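Uncharacterized protein (Leptospirillum rubarum, PDB 3OMD) is of unknown function but belongs to the DUF5069 family and folds as a single, all-helical chain. Local coordinates at residues F12-S15 with P16-L20; R117-R120 with D121-P125. One frame throughout, in Å; residues are numbered along the deposited sequence. Where two conformers were deposited one is given.

Interaction 1 (F12-S15 with P16-L20)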
# COMPACT_ATOMS: atom_id res chain seq x y z
N PHE A 12 3.20 9.95 6.43
CA PHE A 12 3.31 8.92 5.38
C PHE A 12 2.28 7.84 5.69
O PHE A 12 2.05 7.50 6.87
CB PHE A 12 4.69 8.22 5.47
CG PHE A 12 5.86 9.16 5.30
CD1 PHE A 12 5.93 10.04 4.22
CD2 PHE A 12 6.88 9.13 6.24
CE1 PHE A 12 7.07 10.91 4.10
CE2 PHE A 12 8.00 10.00 6.13
CZ PHE A 12 8.08 10.87 5.06
N PRO A 13 1.70 7.25 4.64
CA PRO A 13 0.92 6.04 4.90
C PRO A 13 1.86 4.93 5.36
O PRO A 13 3.08 4.99 5.13
CB PRO A 13 0.29 5.72 3.54
CG PRO A 13 1.27 6.30 2.52
CD PRO A 13 1.96 7.51 3.20
N ARG A 14 1.30 3.91 6.01
CA ARG A 14 2.14 2.86 6.62
C ARG A 14 2.90 2.03 5.59
O ARG A 14 2.56 2.03 4.38
CB ARG A 14 1.28 1.99 7.56
CG ARG A 14 1.01 2.78 8.89
CD ARG A 14 -0.00 2.10 9.79
NE ARG A 14 -1.31 2.05 9.15
CZ ARG A 14 -2.34 1.37 9.66
NH1 ARG A 14 -2.19 0.67 10.78
NH2 ARG A 14 -3.50 1.35 9.02
N SER A 15 3.92 1.33 6.09
CA SER A 15 4.81 0.58 5.22
C SER A 15 4.07 -0.47 4.40
O SER A 15 3.18 -1.16 4.91
CB SER A 15 5.86 -0.14 6.07
OG SER A 15 6.66 -0.97 5.24
N PRO A 16 4.49 -0.66 3.14
CA PRO A 16 3.98 -1.78 2.32
C PRO A 16 4.04 -3.12 3.06
O PRO A 16 3.21 -3.98 2.81
CB PRO A 16 4.98 -1.82 1.14
CG PRO A 16 5.31 -0.34 0.93
CD PRO A 16 5.45 0.18 2.40
N VAL A 17 5.05 -3.32 3.91
CA VAL A 17 5.28 -4.64 4.51
C VAL A 17 4.96 -4.67 6.03
O VAL A 17 5.32 -5.63 6.72
CB VAL A 17 6.69 -5.18 4.19
CG1 VAL A 17 6.85 -5.35 2.63
CG2 VAL A 17 7.79 -4.33 4.84
N ASP A 18 4.23 -3.65 6.50
CA ASP A 18 3.69 -3.62 7.87
C ASP A 18 2.35 -4.37 7.76
O ASP A 18 1.32 -3.80 7.37
CB ASP A 18 3.50 -2.16 8.29
CG ASP A 18 2.98 -2.03 9.72
OD1 ASP A 18 2.70 -3.07 10.39
OD2 ASP A 18 2.84 -0.86 10.14
N ARG A 19 2.37 -5.67 8.09
CA ARG A 19 1.25 -6.55 7.69
C ARG A 19 0.04 -6.47 8.64
O ARG A 19 0.19 -6.19 9.85
CB ARG A 19 1.72 -8.00 7.59
CG ARG A 19 2.77 -8.19 6.47
CD ARG A 19 3.30 -9.63 6.43
NE ARG A 19 4.21 -9.79 5.30
CZ ARG A 19 4.91 -10.89 5.09
NH1 ARG A 19 4.82 -11.92 5.95
NH2 ARG A 19 5.70 -10.98 4.03
N LEU A 20 -1.14 -6.74 8.08
CA LEU A 20 -2.38 -6.80 8.85
C LEU A 20 -3.08 -8.04 8.33
O LEU A 20 -3.25 -8.19 7.15
CB LEU A 20 -3.23 -5.55 8.60
CG LEU A 20 -4.62 -5.54 9.28
CD1 LEU A 20 -4.55 -5.71 10.78
CD2 LEU A 20 -5.35 -4.23 8.90
O HOH W 1 4.33 1.09 8.96
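Ser15 opens a type I beta turn that closes where Asp18 N donates to Ser15 O at 3.1 Å, the N-H coming in from above the carbonyl plane. The same serine supplies a second acceptor: Val17 N reaches Ser15 OG at 3.1 Å and 161°, forming an ST turn nested within the beta turn. The hydroxyl can do this because it swings anti to its own nitrogen (chi1 175°), beside the carbonyl carbon and close to Pro16 N, and it also hydrogen-bonds Asp138 OD1. Val17 CG2 rests against Ser15 OG at 3.6 Å. Across the turn, Asp18 CB packs on Ser15 CB, and a water links the carboxylate back to the chain, accepting from Ser15 N and donating to Asp18 OD2 at 2.7 Å. Arg14 meets this carboxylate only through carbon: its CD lies 4.1 Å from Asp18 OD2, the guanidinium almost perpendicular to the carboxylate. Its charge goes instead to Asp75 and Asp31, while Asp18 pairs with Lys27. The turn is wedged among helices: Pro16 presses on helix 133-140, on Tyr102 of helix 92-104 and on Arg28 of helix 26-38.

Interaction 2 (R117-R120 with D121-P125); sequences RSVR and DSLAP
Arg120 and Asp121, neighbours in sequence on the last turns of a helix, illustrate how charge, backbone and apolar contacts share a short surface segment. The charged pair is loose. Arg120 NE and NH2 both point at a single oxygen, Asp121 OD1, which sits at the edge of the guanidinium and in its plane; the salt bridge measures 3.4 Å from NH2 to OD1, and both bonds are weak. A bend at chi3 (52°) brings the guanidinium back beside the aspartate, whose carboxylate is turned 39° from it. The arginine's stronger polar partner is the Ile130 carbonyl, bonded by NH1. With the side chain cut back to an alanine, Asp121 OD1 would probably lose its positive neighbour and the Ile130 carbonyl its donor.

Backbone bonds follow the helix up to its end. Asp121 N donates to Arg117 O at 2.8 Å, and Ser122 N to Ser118 O at 3.2 Å. Leu123 N is shared, bonding weakly to Val119 O and, in 3-10 fashion, to Arg120 O at 3.1 Å. Arg120 O also takes Ala124 N at 2.8 Å, nearly head-on, and so holds two donors. Ser122 turns its hydroxyl back along the helix (chi1 75°), and OG donates to Val119 O at 2.7 Å.

The apolar part is one pair: Val119 and Leu123 run side by side, with CG1 of the valine 4.0 Å from CD1 of the leucine, both against helix 133-140. Together these features are characteristic of a helix C-terminus: an i to i+3 bond at Leu123 joins the i to i+4 ladder, whose last rung is Ala124 N to Arg120 O, Ala124 leaves helical angles, and Pro125, lacking an N-H, cannot continue the pattern.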
# COMPACT_ATOMS: atom_id res chain seq x y z
N ARG A 117 16.21 3.96 -10.56
CA ARG A 117 17.56 4.27 -10.08
C ARG A 117 17.77 5.78 -9.85
O ARG A 117 18.49 6.16 -8.93
CB ARG A 117 18.62 3.69 -11.00
CG ARG A 117 18.58 2.14 -10.91
CD ARG A 117 19.66 1.55 -11.80
NE ARG A 117 19.33 1.82 -13.19
CZ ARG A 117 20.14 1.59 -14.22
NH1 ARG A 117 21.36 1.07 -14.01
NH2 ARG A 117 19.74 1.87 -15.45
N SER A 118 17.12 6.61 -10.65
CA SER A 118 17.19 8.06 -10.46
C SER A 118 16.55 8.47 -9.12
O SER A 118 17.07 9.35 -8.42
CB SER A 118 16.51 8.76 -11.61
OG SER A 118 16.67 10.14 -11.47
N VAL A 119 15.42 7.85 -8.78
CA VAL A 119 14.78 8.13 -7.49
C VAL A 119 15.68 7.66 -6.36
O VAL A 119 15.96 8.41 -5.42
CB VAL A 119 13.41 7.42 -7.38
CG1 VAL A 119 12.82 7.64 -5.97
CG2 VAL A 119 12.47 8.00 -8.42
N ARG A 120 16.14 6.42 -6.47
CA ARG A 120 16.92 5.85 -5.39
C ARG A 120 18.21 6.63 -5.19
O ARG A 120 18.65 6.86 -4.05
CB ARG A 120 17.27 4.43 -5.69
CG ARG A 120 17.83 3.70 -4.47
CD ARG A 120 18.60 2.49 -4.89
NE ARG A 120 19.62 2.76 -5.91
CZ ARG A 120 19.97 1.84 -6.80
NH1 ARG A 120 19.40 0.64 -6.78
NH2 ARG A 120 20.85 2.12 -7.75
N ASP A 121 18.85 7.02 -6.28
CA ASP A 121 20.12 7.75 -6.14
C ASP A 121 19.90 9.13 -5.47
O ASP A 121 20.79 9.64 -4.76
CB ASP A 121 20.82 7.84 -7.49
CG ASP A 121 21.40 6.47 -7.98
OD1 ASP A 121 21.41 5.43 -7.24
OD2 ASP A 121 21.82 6.44 -9.16
N SER A 122 18.73 9.73 -5.69
CA SER A 122 18.40 11.02 -5.03
C SER A 122 18.17 10.87 -3.54
O SER A 122 18.38 11.81 -2.77
CB SER A 122 17.21 11.73 -5.69
OG SER A 122 15.94 11.11 -5.34
N LEU A 123 17.76 9.68 -3.11
CA LEU A 123 17.45 9.45 -1.69
C LEU A 123 18.63 8.88 -0.95
O LEU A 123 18.90 9.29 0.19
CB LEU A 123 16.27 8.47 -1.56
CG LEU A 123 14.88 8.93 -2.03
CD1 LEU A 123 13.96 7.73 -2.16
CD2 LEU A 123 14.28 9.95 -1.11
N ALA A 124 19.33 7.92 -1.56
CA ALA A 124 20.40 7.21 -0.86
C ALA A 124 21.33 6.57 -1.89
O ALA A 124 21.19 5.38 -2.23
CB ALA A 124 19.84 6.19 0.09
N PRO A 125 22.29 7.32 -2.44
CA PRO A 125 22.89 6.69 -3.63
C PRO A 125 23.81 5.48 -3.38
O PRO A 125 24.18 4.78 -4.33
CB PRO A 125 23.70 7.84 -4.26
CG PRO A 125 23.94 8.80 -3.15
CD PRO A 125 22.71 8.72 -2.27

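From the N terminus the chain first meets interaction 1, a tight turn in the loop that precedes helix 26-38, and nearly a hundred residues later interaction 2, the end of helix 110-123. The two stand in series, neither nested nor crossing, and each joins consecutive residues, so only interaction 1 closes a small loop, while interaction 2 finishes a helix. Their centres lie about 21 Å apart and their nearest atoms about 9 Å, with no touch. What they share is helix 133-140: the turn packs on Val134, Leu137 and Asp138, and the helix end on Leu136, Leu139 and Glu140. This late helix thereby ties the N-terminal loop to helix 110-123.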